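Local coordinates for protein 3-methylaspartate ammonia-lyase (Citrobacter amalonaticus, PDB 1KKO) that catalyses the reversible, magnesium-dependent anti elimination of ammonia from L-threo-3-methylaspartate to give mesaconate, at residues A63-S75 with G359-C371. Sequence-based numbering, arbitrary orientation.
With SO4 (sulfate ion), chain C.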
ATOM      1  N   ALA A  63      18.158   4.228  18.003  1.00 14.53           N
ATOM      2  CA  ALA A  63      16.893   4.275  17.277  1.00 13.91           C
ATOM      3  C   ALA A  63      17.150   4.739  15.863  1.00 13.10           C
ATOM      4  O   ALA A  63      18.127   5.422  15.590  1.00 13.16           O
ATOM      5  CB  ALA A  63      15.911   5.198  17.956  1.00 14.23           C
ATOM      6  N   VAL A  64      16.265   4.350  14.959  1.00 12.27           N
ATOM      7  CA  VAL A  64      16.374   4.755  13.579  1.00 12.03           C
ATOM      8  C   VAL A  64      15.118   5.488  13.180  1.00 11.83           C
ATOM      9  O   VAL A  64      14.052   4.895  13.061  1.00 12.43           O
ATOM     10  CB  VAL A  64      16.578   3.557  12.638  1.00 12.31           C
ATOM     11  CG1 VAL A  64      16.756   4.045  11.211  1.00 13.48           C
ATOM     12  CG2 VAL A  64      17.775   2.748  13.083  1.00 12.81           C
ATOM     13  N   ALA A  65      15.254   6.791  12.964  1.00 11.32           N
ATOM     14  CA  ALA A  65      14.140   7.636  12.528  1.00 11.03           C
ATOM     15  C   ALA A  65      14.037   7.586  11.015  1.00 10.71           C
ATOM     16  O   ALA A  65      15.052   7.538  10.335  1.00 11.51           O
ATOM     17  CB  ALA A  65      14.357   9.051  13.004  1.00 11.47           C
ATOM     18  N   VAL A  66      12.811   7.624  10.505  1.00 10.22           N
ATOM     19  CA  VAL A  66      12.587   7.498   9.078  1.00 10.17           C
ATOM     20  C   VAL A  66      11.659   8.554   8.496  1.00  9.97           C
ATOM     21  O   VAL A  66      10.749   9.071   9.160  1.00 10.02           O
ATOM     22  CB  VAL A  66      12.030   6.086   8.716  1.00 10.24           C
ATOM     23  CG1 VAL A  66      12.976   5.006   9.179  1.00 11.26           C
ATOM     24  CG2 VAL A  66      10.648   5.849   9.318  1.00 11.68           C
ATOM     25  N   GLY A  67      11.918   8.870   7.238  1.00  9.83           N
ATOM     26  CA  GLY A  67      11.085   9.777   6.478  1.00 10.20           C
ATOM     27  C   GLY A  67      11.337   9.526   5.010  1.00 10.46           C
ATOM     28  O   GLY A  67      12.394   9.033   4.635  1.00 12.18           O
ATOM     29  N   ASP A  68      10.384   9.889   4.156  1.00  9.80           N
ATOM     30  CA  ASP A  68      10.546   9.706   2.719  1.00  9.92           C
ATOM     31  C   ASP A  68      10.363  10.989   1.937  1.00  9.62           C
ATOM     32  O   ASP A  68       9.341  11.668   2.048  1.00  9.80           O
ATOM     33  CB  ASP A  68       9.531   8.695   2.186  1.00 10.55           C
ATOM     34  CG  ASP A  68       9.940   7.261   2.394  1.00 11.82           C
ATOM     35  OD1 ASP A  68      11.136   6.992   2.568  1.00 16.38           O
ATOM     36  OD2 ASP A  68       9.105   6.348   2.373  1.00 10.96           O
ATOM     37  N   CYS A  69      11.365  11.283   1.130  1.00  9.86           N
ATOM     38  CA  CYS A  69      11.284  12.353   0.163  1.00 10.26           C
ATOM     39  C   CYS A  69      10.408  11.851  -0.974  1.00 10.67           C
ATOM     40  O   CYS A  69      10.737  10.838  -1.593  1.00 11.48           O
ATOM     41  CB  CYS A  69      12.667  12.691  -0.376  1.00 10.42           C
ATOM     42  SG  CYS A  69      13.872  13.158   0.889  1.00 11.63           S
ATOM     43  N   ALA A  70       9.323  12.568  -1.269  1.00 10.58           N
ATOM     44  CA  ALA A  70       8.368  12.153  -2.290  1.00 11.03           C
ATOM     45  C   ALA A  70       7.700  13.391  -2.849  1.00 10.69           C
ATOM     46  O   ALA A  70       7.630  14.422  -2.169  1.00 11.63           O
ATOM     47  CB  ALA A  70       7.326  11.215  -1.707  1.00 12.32           C
ATOM     48  N   ALA A  71       7.197  13.271  -4.068  1.00 10.50           N
ATOM     49  CA  ALA A  71       6.576  14.369  -4.781  1.00 10.92           C
ATOM     50  C   ALA A  71       5.285  13.900  -5.431  1.00 10.56           C
ATOM     51  O   ALA A  71       5.082  12.701  -5.660  1.00 10.95           O
ATOM     52  CB  ALA A  71       7.515  14.906  -5.809  1.00 11.20           C
ATOM     53  N   VAL A  72       4.423  14.852  -5.771  1.00 10.66           N
ATOM     54  CA  VAL A  72       3.118  14.496  -6.301  1.00 10.95           C
ATOM     55  C   VAL A  72       3.165  13.912  -7.706  1.00 11.05           C
ATOM     56  O   VAL A  72       4.125  14.088  -8.451  1.00 11.67           O
ATOM     57  CB  VAL A  72       2.133  15.693  -6.267  1.00 11.63           C
ATOM     58  CG1 VAL A  72       2.041  16.281  -4.859  1.00 11.81           C
ATOM     59  CG2 VAL A  72       2.517  16.739  -7.255  1.00 12.54           C
ATOM     60  N   GLN A  73       2.097  13.211  -8.047  1.00 11.20           N
ATOM     61  CA  GLN A  73       1.949  12.597  -9.356  1.00 11.86           C
ATOM     62  C   GLN A  73       2.156  13.621 -10.466  1.00 12.09           C
ATOM     63  O   GLN A  73       2.946  13.412 -11.379  1.00 12.69           O
ATOM     64  CB  GLN A  73       0.551  11.981  -9.464  1.00 11.91           C
ATOM     65  CG  GLN A  73       0.202  11.426 -10.862  1.00 12.41           C
ATOM     66  CD  GLN A  73      -1.164  10.741 -10.928  1.00 13.22           C
ATOM     67  OE1 GLN A  73      -1.474  10.059 -11.916  1.00 16.95           O
ATOM     68  NE2 GLN A  73      -1.972  10.908  -9.906  1.00 12.29           N
ATOM     69  N   TYR A  74       1.429  14.727 -10.390  1.00 12.60           N
ATOM     70  CA  TYR A  74       1.509  15.755 -11.422  1.00 13.78           C
ATOM     71  C   TYR A  74       2.580  16.784 -11.049  1.00 13.87           C
ATOM     72  O   TYR A  74       2.309  17.979 -10.894  1.00 14.64           O
ATOM     73  CB  TYR A  74       0.123  16.376 -11.650  1.00 14.69           C
ATOM     74  CG  TYR A  74      -0.931  15.350 -12.056  1.00 14.56           C
ATOM     75  CD1 TYR A  74      -0.737  14.529 -13.157  1.00 15.44           C
ATOM     76  CD2 TYR A  74      -2.086  15.175 -11.315  1.00 16.31           C
ATOM     77  CE1 TYR A  74      -1.698  13.589 -13.529  1.00 15.87           C
ATOM     78  CE2 TYR A  74      -3.030  14.235 -11.671  1.00 17.08           C
ATOM     79  CZ  TYR A  74      -2.837  13.445 -12.775  1.00 16.25           C
ATOM     80  OH  TYR A  74      -3.792  12.497 -13.112  1.00 17.60           O
ATOM     81  N   SER A  75       3.816  16.312 -10.939  1.00 14.13           N
ATOM     82  CA  SER A  75       4.944  17.158 -10.588  1.00 14.37           C
ATOM     83  C   SER A  75       5.259  18.118 -11.730  1.00 15.06           C
ATOM     84  O   SER A  75       5.055  17.809 -12.907  1.00 16.13           O
ATOM     85  CB  SER A  75       6.178  16.314 -10.258  1.00 13.93           C
ATOM     86  OG  SER A  75       6.133  15.803  -8.933  1.00 13.05           O
ATOM     87  N   GLY A 359      -2.614  15.170  -0.101  1.00 11.26           N
ATOM     88  CA  GLY A 359      -1.396  14.474  -0.452  1.00 11.25           C
ATOM     89  C   GLY A 359      -1.531  13.896  -1.841  1.00 10.92           C
ATOM     90  O   GLY A 359      -2.253  14.437  -2.686  1.00 11.66           O
ATOM     91  N   THR A 360      -0.837  12.793  -2.088  1.00 10.59           N
ATOM     92  CA  THR A 360      -0.798  12.221  -3.418  1.00 10.40           C
ATOM     93  C   THR A 360      -0.762  10.716  -3.375  1.00 10.31           C
ATOM     94  O   THR A 360      -0.254  10.109  -2.429  1.00 10.09           O
ATOM     95  CB  THR A 360       0.446  12.763  -4.147  1.00 10.32           C
ATOM     96  OG1 THR A 360       0.560  12.188  -5.463  1.00 10.54           O
ATOM     97  CG2 THR A 360       1.745  12.425  -3.409  1.00 10.50           C
ATOM     98  N   CYS A 361      -1.303  10.100  -4.415  1.00 10.15           N
ATOM     99  CA  CYS A 361      -1.125   8.667  -4.609  1.00 10.18           C
ATOM    100  C   CYS A 361       0.347   8.317  -4.802  1.00  9.95           C
ATOM    101  O   CYS A 361       0.741   7.181  -4.584  1.00 10.01           O
ATOM    102  CB  CYS A 361      -1.914   8.160  -5.817  1.00 10.51           C
ATOM    103  SG  CYS A 361      -1.500   8.910  -7.398  1.00 11.81           S
ATOM    104  N   ASN A 362       1.164   9.299  -5.168  1.00  9.38           N
ATOM    105  CA  ASN A 362       2.555   9.052  -5.510  1.00  9.55           C
ATOM    106  C   ASN A 362       3.536   9.223  -4.368  1.00  9.53           C
ATOM    107  O   ASN A 362       4.714   9.394  -4.614  1.00 10.55           O
ATOM    108  CB  ASN A 362       2.996   9.931  -6.680  1.00  9.75           C
ATOM    109  CG  ASN A 362       4.277   9.447  -7.308  1.00 10.63           C
ATOM    110  OD1 ASN A 362       4.479   8.236  -7.477  1.00 10.66           O
ATOM    111  ND2 ASN A 362       5.144  10.385  -7.671  1.00 11.63           N
ATOM    112  N   GLU A 363       3.073   9.150  -3.127  1.00  9.46           N
ATOM    113  CA  GLU A 363       3.986   9.222  -2.001  1.00  9.38           C
ATOM    114  C   GLU A 363       4.175   7.816  -1.421  1.00  9.01           C
ATOM    115  O   GLU A 363       4.108   6.849  -2.177  1.00  9.60           O
ATOM    116  CB  GLU A 363       3.625  10.335  -1.012  1.00  9.61           C
ATOM    117  CG  GLU A 363       2.263  10.295  -0.364  1.00 10.32           C
ATOM    118  CD  GLU A 363       2.058  11.545   0.481  1.00 10.42           C
ATOM    119  OE1 GLU A 363       1.199  12.392   0.141  1.00 10.85           O
ATOM    120  OE2 GLU A 363       2.771  11.678   1.489  1.00 10.88           O
ATOM    121  N   THR A 364       4.475   7.689  -0.130  1.00  9.02           N
ATOM    122  CA  THR A 364       4.894   6.393   0.410  1.00  9.47           C
ATOM    123  C   THR A 364       4.162   6.009   1.674  1.00  8.87           C
ATOM    124  O   THR A 364       3.405   6.772   2.243  1.00  9.09           O
ATOM    125  CB  THR A 364       6.397   6.360   0.728  1.00  9.70           C
ATOM    126  OG1 THR A 364       6.653   7.137   1.915  1.00  9.70           O
ATOM    127  CG2 THR A 364       7.231   6.962  -0.379  1.00 10.48           C
ATOM    128  N   GLU A 365       4.421   4.789   2.124  1.00  9.47           N
ATOM    129  CA  GLU A 365       3.841   4.306   3.359  1.00  9.64           C
ATOM    130  C   GLU A 365       4.355   5.112   4.545  1.00  9.33           C
ATOM    131  O   GLU A 365       3.611   5.387   5.480  1.00 10.15           O
ATOM    132  CB  GLU A 365       4.061   2.795   3.522  1.00 10.31           C
ATOM    133  CG  GLU A 365       5.315   2.313   4.248  1.00 11.13           C
ATOM    134  CD  GLU A 365       6.632   2.476   3.507  1.00 11.33           C
ATOM    135  OE1 GLU A 365       6.722   3.248   2.531  1.00 11.81           O
ATOM    136  OE2 GLU A 365       7.605   1.827   3.948  1.00 11.82           O
ATOM    137  N   ILE A 366       5.624   5.501   4.504  1.00  9.49           N
ATOM    138  CA  ILE A 366       6.206   6.276   5.594  1.00  9.58           C
ATOM    139  C   ILE A 366       5.678   7.697   5.595  1.00  9.01           C
ATOM    140  O   ILE A 366       5.357   8.234   6.646  1.00  9.72           O
ATOM    141  CB  ILE A 366       7.744   6.279   5.509  1.00  9.77           C
ATOM    142  CG1 ILE A 366       8.276   4.881   5.813  1.00 10.96           C
ATOM    143  CG2 ILE A 366       8.331   7.328   6.446  1.00 10.39           C
ATOM    144  CD1 ILE A 366       9.757   4.730   5.701  1.00 11.44           C
ATOM    145  N   SER A 367       5.582   8.329   4.435  1.00  9.22           N
ATOM    146  CA  SER A 367       5.099   9.706   4.411  1.00  9.27           C
ATOM    147  C   SER A 367       3.644   9.738   4.850  1.00  8.95           C
ATOM    148  O   SER A 367       3.239  10.609   5.622  1.00  9.28           O
ATOM    149  CB  SER A 367       5.329  10.362   3.051  1.00  9.60           C
ATOM    150  OG  SER A 367       4.540   9.783   2.022  1.00  9.99           O
ATOM    151  N   ALA A 368       2.845   8.779   4.393  1.00  9.30           N
ATOM    152  CA  ALA A 368       1.447   8.720   4.792  1.00  9.54           C
ATOM    153  C   ALA A 368       1.314   8.474   6.291  1.00  9.68           C
ATOM    154  O   ALA A 368       0.508   9.125   6.958  1.00 10.16           O
ATOM    155  CB  ALA A 368       0.705   7.642   4.028  1.00  9.78           C
ATOM    156  N   ARG A 369       2.089   7.539   6.825  1.00 10.30           N
ATOM    157  CA  ARG A 369       2.023   7.227   8.240  1.00 10.70           C
ATOM    158  C   ARG A 369       2.387   8.467   9.058  1.00 10.42           C
ATOM    159  O   ARG A 369       1.770   8.758  10.087  1.00 11.42           O
ATOM    160  CB  ARG A 369       2.963   6.061   8.540  1.00 11.58           C
ATOM    161  CG  ARG A 369       2.862   5.515   9.920  1.00 12.91           C
ATOM    162  CD  ARG A 369       3.689   4.287  10.102  1.00 11.78           C
ATOM    163  NE  ARG A 369       5.119   4.559  10.027  1.00 11.51           N
ATOM    164  CZ  ARG A 369       5.982   3.939   9.234  1.00 11.79           C
ATOM    165  NH1 ARG A 369       5.586   3.015   8.362  1.00 12.07           N
ATOM    166  NH2 ARG A 369       7.251   4.270   9.301  1.00 12.78           N
ATOM    167  N   THR A 370       3.419   9.176   8.628  1.00 10.27           N
ATOM    168  CA  THR A 370       3.834  10.381   9.326  1.00 10.52           C
ATOM    169  C   THR A 370       2.739  11.436   9.287  1.00 10.37           C
ATOM    170  O   THR A 370       2.483  12.126  10.276  1.00 11.29           O
ATOM    171  CB  THR A 370       5.124  10.918   8.732  1.00 10.69           C
ATOM    172  OG1 THR A 370       6.145   9.912   8.810  1.00 11.66           O
ATOM    173  CG2 THR A 370       5.657  12.106   9.524  1.00 11.35           C
ATOM    174  N   CYS A 371       2.094  11.579   8.136  1.00 10.29           N
ATOM    175  CA  CYS A 371       0.983  12.508   8.002  1.00 10.53           C
ATOM    176  C   CYS A 371      -0.156  12.205   8.972  1.00 10.04           C
ATOM    177  O   CYS A 371      -0.857  13.128   9.406  1.00 10.80           O
ATOM    178  CB  CYS A 371       0.455  12.536   6.572  1.00 10.53           C
ATOM    179  SG  CYS A 371       1.515  13.468   5.416  1.00 11.95           S
TER
HETATM  180  S   SO4 C3001      -2.789  12.908  -6.674  1.00 15.80           S
HETATM  181  O1  SO4 C3001      -1.373  13.351  -6.625  1.00 16.05           O
HETATM  182  O2  SO4 C3001      -3.057  12.785  -8.157  1.00 17.86           O
HETATM  183  O3  SO4 C3001      -2.944  11.618  -6.014  1.00 15.54           O
HETATM  184  O4  SO4 C3001      -3.747  13.887  -6.107  1.00 18.43           O
HETATM  185  O   HOH W   1       8.275   8.816  10.409  1.00 11.22           O
HETATM  186  O   HOH W   2       9.230   3.779   1.634  1.00 10.98           O
HETATM  187  O   HOH W   3       7.420  10.643  -5.091  1.00 12.79           O
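The substrate pocket of this enolase-superfamily enzyme lies at one end of this contact, where Thr360 meets Val72 and Gln73. Thr360 and Cys361 belong to the methylaspartate binding site, and a sulfate ion sits there in the crystal. Thr360 OG1 gives its hydrogen to sulfate O1 and accepts one from Gln73 N at 3.2 Å. It also accepts from Asn362 N, closing an ST turn. With OG1 anti to the backbone N (chi1 178°), the hydroxyl reaches both the sulfate and the backbone N of Gln73. Cys361 N points almost straight at sulfate O3 (2.7 Å, N-H...O angle 171°). Lys331, the proton acceptor, and Gln172 also bind the ion. Asn362 ND2 makes a weak bond to Ala71 O, while its OD1 is held by Ser13. Further along, the Ala70 methyl packs against Glu363 CB at 3.9 Å.

The second anchor is the start of helix 365-378. Thr364 OG1 donates to the anti lone pair of Asp68 OD2 (2.6 Å). The same hydroxyl caps the helix by accepting from Ser367 N, and Ser367 OG accepts from Thr364 N in return, completing a capping box. Asp68 OD1 is bound by Ser54. Beyond this, Ile366 lays CG2 on Gly67 CA (3.7 Å) and brings CD1 to Val66 CG2 (3.9 Å). Val66 CG2 also touches the edge of the Arg369 guanidinium, at NH2.

The contact thus joins the N-terminal domain to the TIM barrel. Strand 64-69 pairs with strand 47-59, and its axis crosses that of helix segment 365-371 at -111°. Gln136 of helix 128-146 packs on Ile366 and Ser367; Asn396 and Arg404 of the second subunit pack on Thr364 and Ile366, respectively.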